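Local coordinates for 3,4-dihydroxybenzoate decarboxylase (Enterobacter cloacae, PDB 5NY5), which decarboxylates 3,4-dihydroxybenzoate to catechol and can run the reverse para-carboxylation of catechols, as a UbiD-family enzyme dependent on prenylated flavin, at residues L14-R17 with H21-E24; N3-N6 with S10-A13; E394-I399 with Q437-Q442; Y355-T358 with F364-I367; V370-P375 with G379-A384. All coordinates share one frame; numbering follows the deposited sequence.

Contact 1. Residues L14-R17 with H21-E24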
loop_
_atom_site.group_PDB
_atom_site.type_symbol
_atom_site.label_atom_id
_atom_site.label_comp_id
_atom_site.label_asym_id
_atom_site.label_seq_id
_atom_site.Cartn_x
_atom_site.Cartn_y
_atom_site.Cartn_z
ATOM N N LEU A 14 33.805 45.127 -2.646
ATOM C CA LEU A 14 34.399 43.846 -2.279
ATOM C C LEU A 14 34.263 42.833 -3.408
ATOM O O LEU A 14 35.188 42.054 -3.663
ATOM C CB LEU A 14 33.756 43.311 -0.999
ATOM C CG LEU A 14 34.205 41.913 -0.566
ATOM C CD1 LEU A 14 35.710 41.865 -0.378
ATOM C CD2 LEU A 14 33.500 41.489 0.706
ATOM N N LEU A 15 33.122 42.834 -4.098
ATOM C CA LEU A 15 32.940 41.905 -5.208
ATOM C C LEU A 15 33.913 42.191 -6.342
ATOM O O LEU A 15 34.375 41.263 -7.014
ATOM C CB LEU A 15 31.501 41.967 -5.717
ATOM C CG LEU A 15 30.402 41.593 -4.724
ATOM C CD1 LEU A 15 29.061 41.525 -5.430
ATOM C CD2 LEU A 15 30.718 40.275 -4.041
ATOM N N GLN A 16 34.241 43.463 -6.567
ATOM C CA GLN A 16 35.161 43.800 -7.645
ATOM C C GLN A 16 36.556 43.249 -7.385
ATOM O O GLN A 16 37.305 42.995 -8.334
ATOM C CB GLN A 16 35.193 45.314 -7.843
ATOM C CG GLN A 16 33.924 45.859 -8.481
ATOM C CD GLN A 16 33.810 47.365 -8.377
ATOM O OE1 GLN A 16 34.214 47.961 -7.379
ATOM N NE2 GLN A 16 33.253 47.990 -9.408
ATOM N N ARG A 17 36.918 43.042 -6.121
ATOM C CA ARG A 17 38.193 42.418 -5.796
ATOM C C ARG A 17 38.178 40.909 -6.001
ATOM O O ARG A 17 39.217 40.265 -5.829
ATOM C CB ARG A 17 38.594 42.746 -4.354
ATOM C CG ARG A 17 38.742 44.239 -4.083
ATOM C CD ARG A 17 39.620 44.526 -2.865
ATOM N NE ARG A 17 38.974 44.191 -1.598
ATOM C CZ ARG A 17 38.161 45.008 -0.935
ATOM N NH1 ARG A 17 37.883 46.210 -1.422
ATOM N NH2 ARG A 17 37.620 44.624 0.213
ATOM N N HIS A 21 32.062 37.911 -9.831
ATOM C CA HIS A 21 30.885 38.150 -9.015
ATOM C C HIS A 21 30.173 39.457 -9.322
ATOM O O HIS A 21 29.091 39.690 -8.776
ATOM C CB HIS A 21 31.258 38.121 -7.526
ATOM C CG HIS A 21 31.451 36.742 -6.982
ATOM N ND1 HIS A 21 30.396 35.922 -6.643
ATOM C CD2 HIS A 21 32.575 36.032 -6.724
ATOM C CE1 HIS A 21 30.861 34.770 -6.196
ATOM N NE2 HIS A 21 32.181 34.811 -6.236
ATOM N N TYR A 22 30.731 40.308 -10.178
ATOM C CA TYR A 22 30.109 41.590 -10.478
ATOM C C TYR A 22 30.549 42.059 -11.854
ATOM O O TYR A 22 31.739 42.016 -12.176
ATOM C CB TYR A 22 30.469 42.641 -9.423
ATOM C CG TYR A 22 29.890 44.011 -9.697
ATOM C CD1 TYR A 22 28.605 44.337 -9.287
ATOM C CD2 TYR A 22 30.630 44.980 -10.363
ATOM C CE1 TYR A 22 28.072 45.586 -9.535
ATOM C CE2 TYR A 22 30.106 46.230 -10.613
ATOM C CZ TYR A 22 28.828 46.528 -10.197
ATOM O OH TYR A 22 28.305 47.775 -10.446
ATOM N N ILE A 23 29.583 42.507 -12.658
ATOM C CA ILE A 23 29.845 43.109 -13.957
ATOM C C ILE A 23 28.941 44.322 -14.114
ATOM O O ILE A 23 27.955 44.491 -13.396
ATOM C CB ILE A 23 29.616 42.135 -15.136
ATOM C CG1 ILE A 23 28.132 41.792 -15.263
ATOM C CG2 ILE A 23 30.456 40.878 -14.980
ATOM C CD1 ILE A 23 27.793 41.036 -16.524
ATOM N N GLU A 24 29.295 45.173 -15.071
ATOM C CA GLU A 24 28.459 46.289 -15.479
ATOM C C GLU A 24 28.292 46.245 -16.989
ATOM O O GLU A 24 29.069 45.607 -17.702
ATOM C CB GLU A 24 29.054 47.640 -15.066
ATOM C CG GLU A 24 29.179 47.850 -13.575
ATOM C CD GLU A 24 29.718 49.225 -13.228
ATOM O OE1 GLU A 24 30.043 49.987 -14.161
ATOM O OE2 GLU A 24 29.815 49.545 -12.024
#
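L15, near the end of helix 8-16, and Y22, at the start of strand 22-25, meet through the roots of their side chains, CB of L15 lying 3.9 Å from CB of Y22. From there the two chains part. The leucine crosses the side chain of H21 at about a right angle, its CD2 4.1 Å from H21 CB, while its other methyl, CD1, comes to 3.8 Å from the carbonyl O of H21. The tyrosine instead runs alongside Q16 and points the same way. With CG of Y22 anti to the backbone N (chi1 178°), the ring is carried along the extended Q16 chain: CG of Q16 lies 3.9 Å from CD2 of Y22, and NE2 of Q16 is 3.8 Å from Y22 CE2. The amide and ring planes stand almost perpendicular, 89° apart, and no hydrogen bond joins the two segments. What fixes the far end of the ring is its own strand: the hydroxyl of Y22 donates to OE2 of E24 at 2.8 Å, in the ring plane and on the anti lone pair of the carboxylate oxygen. OE1 of E24 is held in turn by N61. L15 also packs on M75, L85 and R81. This is a short helix-to-strand connection in the UbiD-family N-terminal domain, the helix end packing on the start of strand 22-25, an edge strand within this chain.

Contact 2. Residues N3-N6 with S10-A13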
loop_
_atom_site.group_PDB
_atom_site.type_symbol
_atom_site.label_atom_id
_atom_site.label_comp_id
_atom_site.label_asym_id
_atom_site.label_seq_id
_atom_site.Cartn_x
_atom_site.Cartn_y
_atom_site.Cartn_z
ATOM N N ASN A 3 37.361 49.791 3.492
ATOM C CA ASN A 3 37.589 48.349 3.546
ATOM C C ASN A 3 36.455 47.546 4.215
ATOM O O ASN A 3 36.122 46.464 3.736
ATOM C CB ASN A 3 38.917 48.049 4.250
ATOM C CG ASN A 3 39.573 46.786 3.734
ATOM O OD1 ASN A 3 39.466 46.458 2.551
ATOM N ND2 ASN A 3 40.247 46.063 4.619
ATOM N N PRO A 4 35.868 48.034 5.309
ATOM C CA PRO A 4 34.692 47.356 5.862
ATOM C C PRO A 4 33.457 47.644 5.019
ATOM O O PRO A 4 33.435 48.543 4.178
ATOM C CB PRO A 4 34.557 47.954 7.262
ATOM C CG PRO A 4 35.114 49.304 7.121
ATOM C CD PRO A 4 36.283 49.146 6.186
ATOM N N ILE A 5 32.414 46.858 5.263
ATOM C CA ILE A 5 31.152 46.976 4.544
ATOM C C ILE A 5 30.132 47.636 5.458
ATOM O O ILE A 5 29.949 47.209 6.603
ATOM C CB ILE A 5 30.649 45.609 4.053
ATOM C CG1 ILE A 5 31.668 44.981 3.104
ATOM C CG2 ILE A 5 29.310 45.759 3.357
ATOM C CD1 ILE A 5 31.166 43.731 2.422
ATOM N N ASN A 6 29.474 48.678 4.954
ATOM C CA ASN A 6 28.379 49.301 5.679
ATOM C C ASN A 6 27.240 49.749 4.776
ATOM O O ASN A 6 26.281 50.345 5.275
ATOM C CB ASN A 6 28.879 50.499 6.507
ATOM C CG ASN A 6 29.575 51.555 5.663
ATOM O OD1 ASN A 6 29.430 51.598 4.442
ATOM N ND2 ASN A 6 30.333 52.421 6.322
ATOM N N SER A 10 29.859 49.727 -0.711
ATOM C CA SER A 10 31.043 49.084 -0.153
ATOM C C SER A 10 31.015 47.577 -0.378
ATOM O O SER A 10 32.071 46.938 -0.423
ATOM C CB SER A 10 31.177 49.407 1.336
ATOM O OG SER A 10 29.911 49.511 1.961
ATOM N N ALA A 11 29.825 46.996 -0.534
ATOM C CA ALA A 11 29.740 45.574 -0.850
ATOM C C ALA A 11 30.130 45.309 -2.296
ATOM O O ALA A 11 30.837 44.337 -2.587
ATOM C CB ALA A 11 28.329 45.056 -0.571
ATOM N N ILE A 12 29.676 46.160 -3.218
ATOM C CA ILE A 12 30.072 46.032 -4.617
ATOM C C ILE A 12 31.585 46.143 -4.750
ATOM O O ILE A 12 32.206 45.452 -5.568
ATOM C CB ILE A 12 29.345 47.086 -5.470
ATOM C CG1 ILE A 12 27.836 46.837 -5.450
ATOM C CG2 ILE A 12 29.877 47.093 -6.894
ATOM C CD1 ILE A 12 27.036 47.861 -6.221
ATOM N N ALA A 13 32.203 47.004 -3.937
ATOM C CA ALA A 13 33.651 47.163 -3.984
ATOM C C ALA A 13 34.361 45.872 -3.605
ATOM O O ALA A 13 35.408 45.540 -4.172
ATOM C CB ALA A 13 34.081 48.305 -3.065
HETATM O O HOH W 1 35.109 46.733 0.613
#
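The backbone of N3-N6 runs irregularly past the first turn of helix 8-16, coming closest where CA of I5 lies 5.1 Å from CA of S10. It is the N-terminal lead-in to a helix, folded back on the helix it precedes. The hydroxyl of S10 is the polar point of contact: the backbone N of N6 donates to OG of S10 at 3.1 Å and nearly straight (166°), although the place of this OG is somewhat uncertain. As modelled (chi1 35°), OG lies between the backbone N and the carbonyl carbon of S10. CB of S10 at the same time approaches the carbonyl O of P4, at 3.7 Å. I5 supplies the apolar half. Its two branches divide the work, CG2 resting 4.1 Å from CB of A11 and CD1 lying 4.0 Å from CA of A11. Beyond the segments, I5 also packs on D213 and A11 on L85, while D7 accepts a hydrogen bond from the backbone N of S10 through OD1. Further back along the lead-in, a water donates to the carbonyl O of N3 at 3.3 Å and to the carbonyl O of S10 at 3.2 Å.

Contact 3. Residues E394-I399 with Q437-Q442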
loop_
_atom_site.group_PDB
_atom_site.type_symbol
_atom_site.label_atom_id
_atom_site.label_comp_id
_atom_site.label_asym_id
_atom_site.label_seq_id
_atom_site.Cartn_x
_atom_site.Cartn_y
_atom_site.Cartn_z
ATOM N N GLU A 394 6.329 24.526 5.555
ATOM C CA GLU A 394 6.207 24.709 4.115
ATOM C C GLU A 394 7.119 23.784 3.322
ATOM O O GLU A 394 7.092 23.822 2.090
ATOM C CB GLU A 394 6.478 26.168 3.751
ATOM C CG GLU A 394 5.339 27.094 4.145
ATOM C CD GLU A 394 5.738 28.553 4.159
ATOM O OE1 GLU A 394 6.952 28.840 4.131
ATOM O OE2 GLU A 394 4.836 29.415 4.204
ATOM N N LEU A 395 7.917 22.961 3.994
ATOM C CA LEU A 395 8.657 21.913 3.314
ATOM C C LEU A 395 7.702 20.872 2.747
ATOM O O LEU A 395 6.638 20.601 3.307
ATOM C CB LEU A 395 9.635 21.241 4.272
ATOM C CG LEU A 395 10.990 21.910 4.466
ATOM C CD1 LEU A 395 11.650 21.390 5.725
ATOM C CD2 LEU A 395 11.863 21.641 3.254
ATOM N N LYS A 396 8.093 20.283 1.621
ATOM C CA LYS A 396 7.317 19.229 0.985
ATOM C C LYS A 396 8.028 17.885 1.005
ATOM O O LYS A 396 7.436 16.882 1.402
ATOM C CB LYS A 396 6.978 19.616 -0.461
ATOM C CG LYS A 396 6.056 18.638 -1.162
ATOM C CD LYS A 396 5.651 19.159 -2.516
ATOM C CE LYS A 396 4.776 18.175 -3.261
ATOM N NZ LYS A 396 4.495 18.649 -4.638
ATOM N N ASN A 397 9.290 17.836 0.594
ATOM C CA ASN A 397 10.027 16.585 0.532
ATOM C C ASN A 397 11.340 16.711 1.289
ATOM O O ASN A 397 11.921 17.794 1.389
ATOM C CB ASN A 397 10.296 16.167 -0.915
ATOM C CG ASN A 397 9.024 15.857 -1.672
ATOM O OD1 ASN A 397 8.092 15.274 -1.125
ATOM N ND2 ASN A 397 8.975 16.253 -2.935
ATOM N N ILE A 398 11.794 15.584 1.828
ATOM C CA ILE A 398 13.070 15.484 2.522
ATOM C C ILE A 398 13.867 14.360 1.882
ATOM O O ILE A 398 13.319 13.299 1.569
ATOM C CB ILE A 398 12.884 15.218 4.031
ATOM C CG1 ILE A 398 12.086 16.346 4.685
ATOM C CG2 ILE A 398 14.226 15.040 4.716
ATOM C CD1 ILE A 398 12.763 17.683 4.617
ATOM N N ILE A 399 15.161 14.590 1.684
ATOM C CA ILE A 399 16.084 13.551 1.259
ATOM C C ILE A 399 17.168 13.428 2.317
ATOM O O ILE A 399 17.789 14.427 2.694
ATOM C CB ILE A 399 16.685 13.851 -0.125
ATOM C CG1 ILE A 399 15.579 13.858 -1.180
ATOM C CG2 ILE A 399 17.735 12.819 -0.477
ATOM C CD1 ILE A 399 16.042 14.230 -2.558
ATOM N N GLN A 437 0.543 27.213 -0.696
ATOM C CA GLN A 437 -0.434 27.466 -1.747
ATOM C C GLN A 437 0.196 27.597 -3.125
ATOM O O GLN A 437 -0.488 27.365 -4.125
ATOM C CB GLN A 437 -1.219 28.738 -1.430
ATOM C CG GLN A 437 -2.090 28.639 -0.194
ATOM C CD GLN A 437 -3.501 28.190 -0.513
ATOM O OE1 GLN A 437 -3.925 28.211 -1.668
ATOM N NE2 GLN A 437 -4.239 27.789 0.516
ATOM N N LEU A 438 1.472 27.966 -3.208
ATOM C CA LEU A 438 2.091 28.248 -4.495
ATOM C C LEU A 438 2.640 27.009 -5.188
ATOM O O LEU A 438 3.108 27.114 -6.326
ATOM C CB LEU A 438 3.200 29.290 -4.330
ATOM C CG LEU A 438 2.661 30.700 -4.091
ATOM C CD1 LEU A 438 3.792 31.693 -3.918
ATOM C CD2 LEU A 438 1.749 31.118 -5.233
ATOM N N ASP A 439 2.605 25.852 -4.541
ATOM C CA ASP A 439 2.853 24.597 -5.242
ATOM C C ASP A 439 1.602 24.230 -6.031
ATOM O O ASP A 439 0.558 23.972 -5.426
ATOM C CB ASP A 439 3.209 23.489 -4.259
ATOM C CG ASP A 439 3.567 22.173 -4.943
ATOM O OD1 ASP A 439 3.282 21.996 -6.144
ATOM O OD2 ASP A 439 4.137 21.295 -4.267
ATOM N N PRO A 440 1.657 24.206 -7.364
ATOM C CA PRO A 440 0.439 23.935 -8.139
ATOM C C PRO A 440 -0.054 22.505 -8.012
ATOM O O PRO A 440 -1.239 22.256 -8.260
ATOM C CB PRO A 440 0.858 24.253 -9.583
ATOM C CG PRO A 440 2.157 24.987 -9.473
ATOM C CD PRO A 440 2.809 24.480 -8.234
ATOM N N SER A 441 0.809 21.562 -7.639
ATOM C CA SER A 441 0.381 20.186 -7.441
ATOM C C SER A 441 -0.332 19.973 -6.111
ATOM O O SER A 441 -0.882 18.889 -5.893
ATOM C CB SER A 441 1.580 19.241 -7.543
ATOM O OG SER A 441 2.439 19.384 -6.428
ATOM N N GLN A 442 -0.335 20.964 -5.223
ATOM C CA GLN A 442 -1.051 20.866 -3.953
ATOM C C GLN A 442 -2.518 21.251 -4.150
ATOM O O GLN A 442 -3.029 22.229 -3.607
ATOM C CB GLN A 442 -0.370 21.728 -2.897
ATOM C CG GLN A 442 1.056 21.301 -2.629
ATOM C CD GLN A 442 1.629 21.893 -1.360
ATOM O OE1 GLN A 442 0.904 22.428 -0.529
ATOM N NE2 GLN A 442 2.943 21.788 -1.203
#
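The ammonium group of K396 reaches the loop 437-442 and donates to two side chains there, OD2 of D439 at 2.7 Å from NZ, as a salt bridge, and OG of S441 at 2.8 Å from NZ. NZ meets OD2 on its syn lone pair, the side of the other carboxylate oxygen. K396 is extended along its whole length, starting from a trans chi1 of -174°, which holds the ammonium out at full stretch. The chain crosses that of D439 at about a right angle. CD of K396 passes 4.0 Å from NE2 of Q442, the two chains sliding by each other in opposite directions. The other oxygen of D439 is occupied by its own loop. OD1 takes the backbone N of S441 at 2.9 Å, which makes an Asx turn, and OG of S441 at 2.8 Å; both donors come from one face of the carboxylate, 42° and 37° out of its plane. The Asx turn sits on a type I beta turn from D439 to Q442, closed by the bond from N of Q442 to O of D439, and in this way the loop before strand 455-462 presents its acceptors to the lysine just ahead of strand 397-401. NE2 of Q442 adds a weak bond to OD2 of D439, while OE1 of Q442 is held by the backbone N of H436. Carbonyl oxygens of T418 and M421 of the second subunit also bond NZ, four acceptors round three hydrogens, and Q422 of that subunit bonds OG of S441.

Contact 4. Residues Y355-T358 with F364-I367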
loop_
_atom_site.group_PDB
_atom_site.type_symbol
_atom_site.label_atom_id
_atom_site.label_comp_id
_atom_site.label_asym_id
_atom_site.label_seq_id
_atom_site.Cartn_x
_atom_site.Cartn_y
_atom_site.Cartn_z
ATOM N N TYR A 355 20.641 21.516 3.496
ATOM C CA TYR A 355 20.552 22.377 2.325
ATOM C C TYR A 355 19.085 22.565 1.976
ATOM O O TYR A 355 18.379 21.588 1.711
ATOM C CB TYR A 355 21.323 21.775 1.142
ATOM C CG TYR A 355 21.260 22.570 -0.148
ATOM C CD1 TYR A 355 20.991 23.932 -0.147
ATOM C CD2 TYR A 355 21.472 21.951 -1.371
ATOM C CE1 TYR A 355 20.932 24.651 -1.322
ATOM C CE2 TYR A 355 21.418 22.664 -2.554
ATOM C CZ TYR A 355 21.148 24.014 -2.522
ATOM O OH TYR A 355 21.090 24.727 -3.695
ATOM N N ALA A 356 18.628 23.813 1.993
ATOM C CA ALA A 356 17.309 24.160 1.472
ATOM C C ALA A 356 17.463 24.301 -0.034
ATOM O O ALA A 356 17.721 25.384 -0.559
ATOM C CB ALA A 356 16.780 25.435 2.117
ATOM N N HIS A 357 17.300 23.177 -0.732
ATOM C CA HIS A 357 17.719 23.071 -2.123
ATOM C C HIS A 357 17.088 24.157 -2.984
ATOM O O HIS A 357 15.925 24.526 -2.803
ATOM C CB HIS A 357 17.360 21.694 -2.672
ATOM C CG HIS A 357 18.145 21.306 -3.883
ATOM N ND1 HIS A 357 17.986 21.926 -5.102
ATOM C CD2 HIS A 357 19.097 20.362 -4.063
ATOM C CE1 HIS A 357 18.808 21.382 -5.981
ATOM N NE2 HIS A 357 19.492 20.430 -5.376
ATOM N N THR A 358 17.877 24.672 -3.930
ATOM C CA THR A 358 17.417 25.749 -4.795
ATOM C C THR A 358 16.298 25.304 -5.725
ATOM O O THR A 358 15.551 26.151 -6.224
ATOM C CB THR A 358 18.591 26.308 -5.606
ATOM O OG1 THR A 358 18.145 27.403 -6.414
ATOM C CG2 THR A 358 19.182 25.236 -6.500
ATOM N N PHE A 364 10.776 24.368 -0.360
ATOM C CA PHE A 364 10.006 23.147 -0.571
ATOM C C PHE A 364 10.814 21.867 -0.393
ATOM O O PHE A 364 10.259 20.854 0.039
ATOM C CB PHE A 364 9.380 23.150 -1.967
ATOM C CG PHE A 364 8.270 24.146 -2.138
ATOM C CD1 PHE A 364 7.788 24.865 -1.059
ATOM C CD2 PHE A 364 7.700 24.358 -3.381
ATOM C CE1 PHE A 364 6.763 25.781 -1.217
ATOM C CE2 PHE A 364 6.676 25.270 -3.545
ATOM C CZ PHE A 364 6.205 25.980 -2.461
ATOM N N LEU A 365 12.104 21.878 -0.716
ATOM C CA LEU A 365 12.926 20.675 -0.698
ATOM C C LEU A 365 14.051 20.827 0.312
ATOM O O LEU A 365 14.812 21.797 0.257
ATOM C CB LEU A 365 13.495 20.380 -2.089
ATOM C CG LEU A 365 14.464 19.204 -2.207
ATOM C CD1 LEU A 365 13.874 17.954 -1.588
ATOM C CD2 LEU A 365 14.824 18.954 -3.665
ATOM N N GLY A 366 14.156 19.865 1.223
ATOM C CA GLY A 366 15.205 19.869 2.218
ATOM C C GLY A 366 16.117 18.666 2.119
ATOM O O GLY A 366 15.652 17.524 2.057
ATOM N N ILE A 367 17.421 18.911 2.100
ATOM C CA ILE A 367 18.430 17.862 2.027
ATOM C C ILE A 367 19.143 17.818 3.368
ATOM O O ILE A 367 19.662 18.838 3.832
ATOM C CB ILE A 367 19.427 18.115 0.883
ATOM C CG1 ILE A 367 18.706 18.661 -0.351
ATOM C CG2 ILE A 367 20.195 16.850 0.553
ATOM C CD1 ILE A 367 17.701 17.715 -0.954
HETATM O O HOH W 2 14.232 23.986 -0.928
#
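Y355 and I367 face each other as an antiparallel hydrogen-bonded pair, and here the backbone pairing is tightest. N of Y355 donates to O of I367 at 2.9 Å, lying in the carbonyl plane, and N of I367 returns a bond to O of Y355, also at 2.9 Å. Over this pair, CB of Y355 and CB of I367 are 4.1 Å apart. H357 extends the packing: its CB sits 3.8 Å from CG of L365, the two side chains side by side and pointing the same way, and CG1 of I367 lies at the edge of the imidazole, near its plane. A chi1 of -160° swings the H357 ring away from its backbone N, one face toward CE2 of Y355, while the tyrosine ring carries CA of H357 over its centre. The two strands form a beta hairpin, 351-356 with 365-370, with 351-356 the edge strand, within this chain, of the C-terminal-domain sheet; NE2 of H357 reaches S410 while its ND1 accepts from the backbone N of A359. Toward the turn the backbone pairing slackens, though H357 and L365 still pack. A356 centres an inverse gamma turn, and the bond from N of H357 to O of L365, 3.0 Å long, is bent to 135°. A water here donates to the carbonyl oxygens of H357 and L365, each at 2.6 Å, linking the two segments.

Contact 5. Residues V370-P375 with G379-A384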
loop_
_atom_site.group_PDB
_atom_site.type_symbol
_atom_site.label_atom_id
_atom_site.label_comp_id
_atom_site.label_asym_id
_atom_site.label_seq_id
_atom_site.Cartn_x
_atom_site.Cartn_y
_atom_site.Cartn_z
ATOM N N VAL A 370 23.362 13.390 7.470
ATOM C CA VAL A 370 23.524 12.836 8.804
ATOM C C VAL A 370 24.701 11.874 8.791
ATOM O O VAL A 370 25.171 11.437 7.739
ATOM C CB VAL A 370 22.250 12.125 9.300
ATOM C CG1 VAL A 370 21.086 13.097 9.334
ATOM C CG2 VAL A 370 21.931 10.934 8.413
ATOM N N LYS A 371 25.176 11.546 9.989
ATOM C CA LYS A 371 26.279 10.611 10.171
ATOM C C LYS A 371 25.887 9.614 11.251
ATOM O O LYS A 371 25.786 9.976 12.426
ATOM C CB LYS A 371 27.569 11.340 10.544
ATOM C CG LYS A 371 28.763 10.426 10.758
ATOM C CD LYS A 371 29.985 11.219 11.202
ATOM C CE LYS A 371 31.201 10.323 11.372
ATOM N NZ LYS A 371 32.347 11.063 11.970
ATOM N N LYS A 372 25.659 8.365 10.858
ATOM C CA LYS A 372 25.391 7.312 11.824
ATOM C C LYS A 372 26.703 6.886 12.469
ATOM O O LYS A 372 27.601 6.370 11.793
ATOM C CB LYS A 372 24.690 6.133 11.153
ATOM C CG LYS A 372 23.298 6.472 10.652
ATOM C CD LYS A 372 22.699 5.331 9.855
ATOM C CE LYS A 372 21.393 5.742 9.207
ATOM N NZ LYS A 372 20.925 4.717 8.241
ATOM N N ARG A 373 26.819 7.118 13.773
ATOM C CA ARG A 373 28.047 6.860 14.505
ATOM C C ARG A 373 27.996 5.581 15.325
ATOM O O ARG A 373 29.051 5.063 15.707
ATOM C CB ARG A 373 28.345 8.040 15.434
ATOM C CG ARG A 373 28.120 9.392 14.781
ATOM C CD ARG A 373 27.633 10.424 15.781
ATOM N NE ARG A 373 26.284 10.135 16.261
ATOM C CZ ARG A 373 25.624 10.892 17.132
ATOM N NH1 ARG A 373 26.191 11.985 17.623
ATOM N NH2 ARG A 373 24.399 10.558 17.515
ATOM N N GLN A 374 26.806 5.062 15.592
ATOM C CA GLN A 374 26.619 3.920 16.471
ATOM C C GLN A 374 25.342 3.216 16.052
ATOM O O GLN A 374 24.525 3.793 15.326
ATOM C CB GLN A 374 26.552 4.365 17.938
ATOM C CG GLN A 374 25.758 5.636 18.151
ATOM C CD GLN A 374 25.848 6.138 19.573
ATOM O OE1 GLN A 374 26.233 5.398 20.480
ATOM N NE2 GLN A 374 25.500 7.404 19.777
ATOM N N PRO A 375 25.145 1.960 16.473
ATOM C CA PRO A 375 23.908 1.252 16.098
ATOM C C PRO A 375 22.634 1.992 16.472
ATOM O O PRO A 375 21.658 1.957 15.712
ATOM C CB PRO A 375 24.032 -0.075 16.857
ATOM C CG PRO A 375 25.487 -0.278 17.012
ATOM C CD PRO A 375 26.068 1.086 17.218
ATOM N N GLY A 379 17.518 4.521 12.596
ATOM C CA GLY A 379 16.195 4.946 12.972
ATOM C C GLY A 379 16.097 6.411 13.333
ATOM O O GLY A 379 14.992 6.962 13.337
ATOM N N ARG A 380 17.224 7.057 13.628
ATOM C CA ARG A 380 17.195 8.479 13.928
ATOM C C ARG A 380 17.182 9.342 12.674
ATOM O O ARG A 380 16.858 10.531 12.768
ATOM C CB ARG A 380 18.380 8.855 14.819
ATOM C CG ARG A 380 18.409 8.085 16.133
ATOM C CD ARG A 380 19.150 8.831 17.230
ATOM N NE ARG A 380 18.943 8.207 18.534
ATOM C CZ ARG A 380 19.867 7.522 19.199
ATOM N NH1 ARG A 380 21.085 7.375 18.699
ATOM N NH2 ARG A 380 19.571 6.988 20.376
ATOM N N GLN A 381 17.507 8.778 11.507
ATOM C CA GLN A 381 17.461 9.573 10.284
ATOM C C GLN A 381 16.035 9.993 9.958
ATOM O O GLN A 381 15.798 11.121 9.516
ATOM C CB GLN A 381 18.088 8.809 9.115
ATOM C CG GLN A 381 17.328 7.577 8.641
ATOM C CD GLN A 381 17.771 6.317 9.345
ATOM O OE1 GLN A 381 18.171 6.347 10.508
ATOM N NE2 GLN A 381 17.713 5.199 8.638
ATOM N N GLY A 382 15.068 9.100 10.180
ATOM C CA GLY A 382 13.679 9.486 10.035
ATOM C C GLY A 382 13.239 10.466 11.100
ATOM O O GLY A 382 12.413 11.343 10.839
ATOM N N GLN A 383 13.781 10.336 12.312
ATOM C CA GLN A 383 13.526 11.336 13.339
ATOM C C GLN A 383 14.010 12.707 12.891
ATOM O O GLN A 383 13.319 13.713 13.092
ATOM C CB GLN A 383 14.198 10.930 14.649
ATOM C CG GLN A 383 13.881 11.846 15.819
ATOM C CD GLN A 383 12.408 11.824 16.192
ATOM O OE1 GLN A 383 11.739 10.800 16.069
ATOM N NE2 GLN A 383 11.898 12.960 16.647
ATOM N N ALA A 384 15.185 12.764 12.260
ATOM C CA ALA A 384 15.696 14.036 11.760
ATOM C C ALA A 384 14.778 14.623 10.698
ATOM O O ALA A 384 14.576 15.842 10.645
ATOM C CB ALA A 384 17.107 13.851 11.203
#
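The first connection of a beta-alpha-beta crossover in the C-terminal domain, from strand 365-370 into helix 380-391, folds back so that its first residues meet the first turns of the helix. V370 ends the strand: its CG2 lies 4.4 Å from CB of Q381 and its CG1 4.5 Å from CB of A384. Further along, K372 runs out extended and its chain crosses that of Q381 obliquely. CE of K372 lies 3.5 Å from OE1 of Q381, and NZ of K372 comes 3.3 Å from NE2 of Q381, but both of these nitrogens are donors and no bond joins them. Both are bound by the carboxylate of E378, NZ of K372 by a salt bridge to OE1 and NE2 of Q381 by a hydrogen bond to OE2, which probably accounts for their closeness. Q381 is bent at chi2 (-91°), which curls the amide back over the helix start, where OE1 accepts the backbone N of G379 at 2.8 Å. T464 and V465 also hold NZ of K372, and D462 holds NE2 of Q381, tying the pair to the end of strand 455-462. V370 also packs on L351 of strand 351-356, and in the helix NE2 of Q383 bonds the carbonyl O of L389 of a third subunit.

Contacts 2 and 1 come first along the chain and share helix 8-16; their centres are 11 Å apart and they touch directly, I12 packing on Y22 and I5 on L14. The other three follow as contacts 4, 5 and 3, all within the C-terminal domain. Contacts 3 and 4, also 11 Å apart between centres, join through neighbouring strands 397-401 and 365-370 of one mixed sheet. Contact 5 follows on from strand 365-370, and its helix 380-391 leads on to strand 397-401. Between centres, contact 1 lies 28 to 42 Å from these three, so the set samples two separate regions; contacts 3 and 4 touch the second subunit, contact 5 the third, and I23 in contact 1 also meets the second.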